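DNA polymerase (Bacillus phage phi29, PDB 2PY5) replicates the linear phage genome by protein-primed, strand-displacing DNA synthesis with high processivity and fidelity, and carries a 3'-5' exonuclease activity. Local coordinates at residues Ser252-Gln257 against Val431-Trp436; Ser260-Tyr265 against Phe353-Gly358. The protein carries 2 engineered substitutions. One frame throughout, in Å; residues are numbered along the deposited sequence.

Contact 1 (252-257 against 431-436) and contact 2 (260-265 against 353-358) lie side by side in the polymerisation part of the chain, their centres about 12 Å apart. Helix 253-260 runs on almost directly into strand 263-265, and helix 427-447 touches both. Trp436 joins them: its NE1 lies 2.9 Å from Leu262 O, a probable hydrogen bond, and its CD1 is 3.7 Å from Leu263 CD2. Contact 1 holds Tyr254, a nucleotide-binding residue, and comes within about 8 Å of the bound DNA at its nearest atom. Contact 2 is farther off, about 15 Å at its nearest atom, but includes Thr356, a single-stranded DNA-binding residue essential for exonucleolysis.

Contact 1 of 2, residues Ser252-Gln257 against Val431-Trp436; sequences SLYPAQ and VFITAW. With EDO (1,2-ethanediol), chain T.
Gln257 packs on Trp436 and on the backbone of Ile433 where helix 253-260 meets helix 427-447. Gln257 CB lies 4.1 Å from Trp436 CB, and Gln257 CG packs 4.0 Å from Ile433 O. The chain then bends at chi2 (-42°) and turns the amide back along its own helix. Gln257 OE1 sits 3.6 Å from Trp436 CB and 3.5 Å from Trp436 O. These two acceptors do not bond; Arg261 NE donates to OE1, and Trp436 O is bonded to Thr440 OG1. Gln257 NE2 donates to Leu253 O at 3.0 Å, and weakly to an ethanediol. Leu253 O also accepts from Gln257 N, on the opposite face of its plane. Nearer the nucleotide site, Tyr254 CD2 meets Ile433 CG2 at 3.8 Å and Tyr254 CE2 meets Thr434 CG2, both obliquely. A water joins Tyr254 OH to Thr434 O, while Tyr390 stacks on the ring. Tyr254 binds nucleotide and is probably involved in its selection; Thr434 probably takes part in template-primer binding. The two segments touch through van der Waals contacts. The Gln257 amide is held by Leu253 O and Arg261 NE, and Thr434 OG1 by Arg227 O. The two methyls, Tyr390 and the water probably help fix the Tyr254 ring.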
loop_
_atom_site.group_PDB
_atom_site.type_symbol
_atom_site.label_atom_id
_atom_site.label_comp_id
_atom_site.label_asym_id
_atom_site.label_seq_id
_atom_site.Cartn_x
_atom_site.Cartn_y
_atom_site.Cartn_z
ATOM N N SER F 252 2.646 -1.179 16.070
ATOM C CA SER F 252 1.659 -0.358 15.367
ATOM C C SER F 252 2.074 1.117 15.251
ATOM O O SER F 252 1.409 2.005 15.775
ATOM C CB SER F 252 0.288 -0.516 15.998
ATOM O OG SER F 252 -0.150 -1.873 15.877
ATOM N N LEU F 253 3.155 1.351 14.509
ATOM C CA LEU F 253 3.746 2.684 14.367
ATOM C C LEU F 253 2.729 3.819 14.132
ATOM O O LEU F 253 2.709 4.798 14.873
ATOM C CB LEU F 253 4.768 2.668 13.220
ATOM C CG LEU F 253 5.478 3.998 12.896
ATOM C CD1 LEU F 253 6.528 4.279 13.902
ATOM C CD2 LEU F 253 6.047 3.936 11.483
ATOM N N TYR F 254 1.923 3.697 13.090
ATOM C CA TYR F 254 1.081 4.824 12.686
ATOM C C TYR F 254 -0.080 5.018 13.639
ATOM O O TYR F 254 -0.258 6.136 14.147
ATOM C CB TYR F 254 0.648 4.686 11.230
ATOM C CG TYR F 254 1.792 4.958 10.262
ATOM C CD1 TYR F 254 2.309 3.957 9.461
ATOM C CD2 TYR F 254 2.363 6.220 10.157
ATOM C CE1 TYR F 254 3.373 4.220 8.579
ATOM C CE2 TYR F 254 3.393 6.477 9.288
ATOM C CZ TYR F 254 3.893 5.493 8.512
ATOM O OH TYR F 254 4.938 5.761 7.615
ATOM N N PRO F 255 -0.829 3.942 13.975
ATOM C CA PRO F 255 -1.812 4.128 15.037
ATOM C C PRO F 255 -1.225 4.688 16.342
ATOM O O PRO F 255 -1.897 5.474 17.041
ATOM C CB PRO F 255 -2.376 2.716 15.242
ATOM C CG PRO F 255 -2.275 2.096 13.912
ATOM C CD PRO F 255 -0.912 2.580 13.415
ATOM N N ALA F 256 -0.001 4.288 16.701
ATOM C CA ALA F 256 0.635 4.811 17.904
ATOM C C ALA F 256 0.825 6.330 17.818
ATOM O O ALA F 256 0.583 7.032 18.794
ATOM C CB ALA F 256 1.970 4.128 18.169
ATOM N N GLN F 257 1.246 6.836 16.667
ATOM C CA GLN F 257 1.394 8.304 16.528
ATOM C C GLN F 257 0.043 9.010 16.649
ATOM O O GLN F 257 -0.094 10.047 17.313
ATOM C CB GLN F 257 2.062 8.707 15.211
ATOM C CG GLN F 257 3.353 8.000 14.881
ATOM C CD GLN F 257 4.266 7.840 16.046
ATOM O OE1 GLN F 257 4.666 8.816 16.685
ATOM N NE2 GLN F 257 4.611 6.585 16.358
ATOM N N VAL F 431 0.546 14.845 6.927
ATOM C CA VAL F 431 1.914 15.362 7.023
ATOM C C VAL F 431 2.504 15.068 8.405
ATOM O O VAL F 431 3.629 14.586 8.539
ATOM C CB VAL F 431 1.950 16.883 6.753
ATOM C CG1 VAL F 431 3.249 17.500 7.236
ATOM C CG2 VAL F 431 1.682 17.161 5.255
ATOM N N PHE F 432 1.728 15.348 9.463
ATOM C CA PHE F 432 2.235 15.174 10.808
ATOM C C PHE F 432 2.218 13.745 11.336
ATOM O O PHE F 432 3.066 13.367 12.143
ATOM C CB PHE F 432 1.507 16.127 11.758
ATOM C CG PHE F 432 2.072 17.509 11.716
ATOM C CD1 PHE F 432 1.632 18.436 10.773
ATOM C CD2 PHE F 432 3.090 17.879 12.578
ATOM C CE1 PHE F 432 2.183 19.709 10.738
ATOM C CE2 PHE F 432 3.649 19.153 12.522
ATOM C CZ PHE F 432 3.194 20.057 11.605
ATOM N N ILE F 433 1.289 12.939 10.859
ATOM C CA ILE F 433 1.286 11.541 11.286
ATOM C C ILE F 433 2.559 10.863 10.792
ATOM O O ILE F 433 3.243 10.177 11.571
ATOM C CB ILE F 433 0.024 10.804 10.855
ATOM C CG1 ILE F 433 -1.188 11.275 11.677
ATOM C CG2 ILE F 433 0.211 9.266 11.030
ATOM C CD1 ILE F 433 -2.531 10.851 11.101
ATOM N N THR F 434 2.913 11.071 9.518
ATOM C CA THR F 434 4.132 10.439 8.985
ATOM C C THR F 434 5.401 11.095 9.573
ATOM O O THR F 434 6.396 10.400 9.829
ATOM C CB THR F 434 4.170 10.418 7.476
ATOM O OG1 THR F 434 4.231 11.759 6.968
ATOM C CG2 THR F 434 2.962 9.685 6.899
ATOM N N ALA F 435 5.350 12.403 9.861
ATOM C CA ALA F 435 6.491 13.102 10.463
ATOM C C ALA F 435 6.812 12.556 11.847
ATOM O O ALA F 435 7.953 12.254 12.157
ATOM C CB ALA F 435 6.257 14.625 10.513
ATOM N N TRP F 436 5.786 12.390 12.675
ATOM C CA TRP F 436 5.997 11.808 13.970
ATOM C C TRP F 436 6.494 10.357 13.876
ATOM O O TRP F 436 7.283 9.927 14.725
ATOM C CB TRP F 436 4.697 11.877 14.789
ATOM C CG TRP F 436 4.440 13.213 15.442
ATOM C CD1 TRP F 436 3.349 14.030 15.265
ATOM C CD2 TRP F 436 5.246 13.839 16.444
ATOM N NE1 TRP F 436 3.456 15.141 16.070
ATOM C CE2 TRP F 436 4.598 15.044 16.816
ATOM C CE3 TRP F 436 6.447 13.502 17.068
ATOM C CZ2 TRP F 436 5.131 15.907 17.748
ATOM C CZ3 TRP F 436 6.962 14.361 18.006
ATOM C CH2 TRP F 436 6.304 15.553 18.335
HETATM C C1 EDO T . 5.742 6.486 19.613
HETATM O O1 EDO T . 5.655 5.261 18.878
HETATM C C2 EDO T . 4.356 6.958 20.046
HETATM O O2 EDO T . 3.749 6.015 20.941
HETATM O O HOH W 1 6.901 7.498 8.478
#

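Contact 2 of 2, residues Ser260-Tyr265 against Phe353-Gly358; sequences SRLLPY and FKATTG. With EDO (1,2-ethanediol), chain I.
Tyr265 lays its ring against Lys354 where strand 263-265 pairs with the end of strand 340-356. Lys354 CB stands over one face of the ring, 3.9 Å from its centroid and 22° off the normal, a CH-pi contact offset toward the rim. The aliphatic chain crosses the ring obliquely, with Lys354 CE 3.9 Å from Tyr265 CE1. Tyr265 CG sits between the backbone N and the carbonyl carbon (chi1 74°), which swings the ring across the partner strand. There Tyr265 CE2 comes to 3.6 Å from Ala355 N, and Ala355 C lies in plane at the ring edge. Thr356 CG2 reaches CD2 of the same ring obliquely.

Pro264 and Ala355 share the other face. Beside them Leu262 has CG anti to its backbone N (chi1 -171°), which carries CG and CD1 to the partner strand; Leu262 CG packs 3.6 Å from Ala355 CB. Farther along, Pro264 CB meets Phe353 CB at 3.8 Å and comes obliquely to the phenyl ring. Leu283 of strand 283-294 touches Leu262, Pro264 and Ala355, and Phe353 also packs on Pro428 of helix 427-447.

Leu263 and Thr356 form an antiparallel hydrogen-bonded pair. Thr356 N donates to Leu263 O at 2.9 Å in the carbonyl plane; Leu263 N donates back to Thr356 O from above the Thr356 carbonyl plane. Pro264 and Ala355 form the non-hydrogen-bonded pair, a place that costs proline nothing for its lack of N-H. Pro264 CA also makes a CA-H...O contact with Lys354 O, 3.2 Å away. That oxygen accepts from Tyr265 N. Beyond the ladder, water links Arg261 O to Gly358 N.

Thr356 OG1 donates to Thr357 O at 3.0 Å. This bond and the backbone pairing with Leu263 probably hold the ssDNA-binding threonine in a set orientation where the strand ends.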
loop_
_atom_site.group_PDB
_atom_site.type_symbol
_atom_site.label_atom_id
_atom_site.label_comp_id
_atom_site.label_asym_id
_atom_site.label_seq_id
_atom_site.Cartn_x
_atom_site.Cartn_y
_atom_site.Cartn_z
ATOM N N SER F 260 -1.245 9.265 20.426
ATOM C CA SER F 260 -0.587 10.034 21.492
ATOM C C SER F 260 0.122 11.322 21.096
ATOM O O SER F 260 0.412 12.139 21.982
ATOM C CB SER F 260 0.391 9.148 22.264
ATOM O OG SER F 260 1.522 8.835 21.501
ATOM N N ARG F 261 0.355 11.556 19.809
ATOM C CA ARG F 261 1.097 12.744 19.417
ATOM C C ARG F 261 0.242 13.987 19.244
ATOM O O ARG F 261 -0.950 13.904 19.004
ATOM C CB ARG F 261 1.888 12.528 18.118
ATOM C CG ARG F 261 2.878 11.391 18.195
ATOM C CD ARG F 261 4.077 11.692 19.054
ATOM N NE ARG F 261 5.151 10.741 18.780
ATOM C CZ ARG F 261 6.326 10.717 19.385
ATOM N NH1 ARG F 261 6.622 11.592 20.344
ATOM N NH2 ARG F 261 7.228 9.809 19.026
ATOM N N LEU F 262 0.878 15.140 19.403
ATOM C CA LEU F 262 0.245 16.422 19.101
ATOM C C LEU F 262 0.037 16.538 17.600
ATOM O O LEU F 262 1.002 16.511 16.836
ATOM C CB LEU F 262 1.118 17.570 19.596
ATOM C CG LEU F 262 0.523 18.968 19.550
ATOM C CD1 LEU F 262 -0.698 19.101 20.497
ATOM C CD2 LEU F 262 1.615 19.977 19.908
ATOM N N LEU F 263 -1.210 16.699 17.180
ATOM C CA LEU F 263 -1.566 16.680 15.760
ATOM C C LEU F 263 -2.418 17.886 15.372
ATOM O O LEU F 263 -3.163 18.426 16.204
ATOM C CB LEU F 263 -2.265 15.377 15.391
ATOM C CG LEU F 263 -1.460 14.084 15.558
ATOM C CD1 LEU F 263 -2.329 12.837 15.436
ATOM C CD2 LEU F 263 -0.324 14.089 14.521
ATOM N N PRO F 264 -2.316 18.323 14.116
ATOM C CA PRO F 264 -2.952 19.568 13.695
ATOM C C PRO F 264 -4.437 19.441 13.402
ATOM O O PRO F 264 -4.913 18.389 12.947
ATOM C CB PRO F 264 -2.200 19.883 12.390
ATOM C CG PRO F 264 -1.956 18.551 11.828
ATOM C CD PRO F 264 -1.554 17.717 12.998
ATOM N N TYR F 265 -5.164 20.543 13.601
ATOM C CA TYR F 265 -6.545 20.641 13.149
ATOM C C TYR F 265 -6.889 22.105 12.843
ATOM O O TYR F 265 -6.108 23.043 13.153
ATOM C CB TYR F 265 -7.511 20.051 14.196
ATOM C CG TYR F 265 -7.711 20.921 15.408
ATOM C CD1 TYR F 265 -8.776 21.820 15.473
ATOM C CD2 TYR F 265 -6.838 20.865 16.482
ATOM C CE1 TYR F 265 -8.957 22.636 16.574
ATOM C CE2 TYR F 265 -7.024 21.701 17.612
ATOM C CZ TYR F 265 -8.066 22.586 17.620
ATOM O OH TYR F 265 -8.269 23.405 18.741
ATOM N N PHE F 353 -0.693 25.820 12.672
ATOM C CA PHE F 353 -1.911 25.061 12.967
ATOM C C PHE F 353 -2.178 24.963 14.460
ATOM O O PHE F 353 -1.285 24.709 15.247
ATOM C CB PHE F 353 -1.800 23.618 12.446
ATOM C CG PHE F 353 -1.477 23.524 10.978
ATOM C CD1 PHE F 353 -0.165 23.557 10.556
ATOM C CD2 PHE F 353 -2.480 23.419 10.039
ATOM C CE1 PHE F 353 0.157 23.489 9.210
ATOM C CE2 PHE F 353 -2.146 23.352 8.680
ATOM C CZ PHE F 353 -0.823 23.397 8.298
ATOM N N LYS F 354 -3.452 25.054 14.805
ATOM C CA LYS F 354 -3.917 24.560 16.088
ATOM C C LYS F 354 -3.618 23.076 16.195
ATOM O O LYS F 354 -3.447 22.386 15.177
ATOM C CB LYS F 354 -5.415 24.808 16.266
ATOM C CG LYS F 354 -5.818 26.242 16.085
ATOM C CD LYS F 354 -7.291 26.487 16.395
ATOM C CE LYS F 354 -8.162 26.235 15.213
ATOM N NZ LYS F 354 -9.468 26.966 15.387
ATOM N N ALA F 355 -3.568 22.571 17.419
ATOM C CA ALA F 355 -3.218 21.183 17.606
ATOM C C ALA F 355 -3.735 20.610 18.906
ATOM O O ALA F 355 -3.956 21.339 19.893
ATOM C CB ALA F 355 -1.703 21.025 17.519
ATOM N N THR F 356 -3.914 19.297 18.902
ATOM C CA THR F 356 -4.419 18.593 20.063
ATOM C C THR F 356 -4.011 17.125 19.976
ATOM O O THR F 356 -3.699 16.619 18.880
ATOM C CB THR F 356 -5.945 18.719 20.165
ATOM O OG1 THR F 356 -6.371 18.246 21.453
ATOM C CG2 THR F 356 -6.633 17.933 19.068
ATOM N N THR F 357 -4.019 16.461 21.121
ATOM C CA THR F 357 -3.907 15.022 21.178
ATOM C C THR F 357 -5.311 14.469 21.287
ATOM O O THR F 357 -6.250 15.211 21.596
ATOM C CB THR F 357 -3.058 14.565 22.380
ATOM O OG1 THR F 357 -3.715 14.927 23.615
ATOM C CG2 THR F 357 -1.674 15.174 22.303
ATOM N N GLY F 358 -5.469 13.175 21.033
ATOM C CA GLY F 358 -6.712 12.486 21.345
ATOM C C GLY F 358 -7.813 12.406 20.295
ATOM O O GLY F 358 -8.870 11.811 20.558
HETATM C C1 EDO I . 1.504 15.352 23.194
HETATM O O1 EDO I . 2.415 16.455 23.244
HETATM C C2 EDO I . 2.238 14.058 23.535
HETATM O O2 EDO I . 1.405 13.151 24.276
HETATM O O HOH W 2 -3.193 12.405 19.077
HETATM O O HOH W 3 -5.229 25.494 12.590
#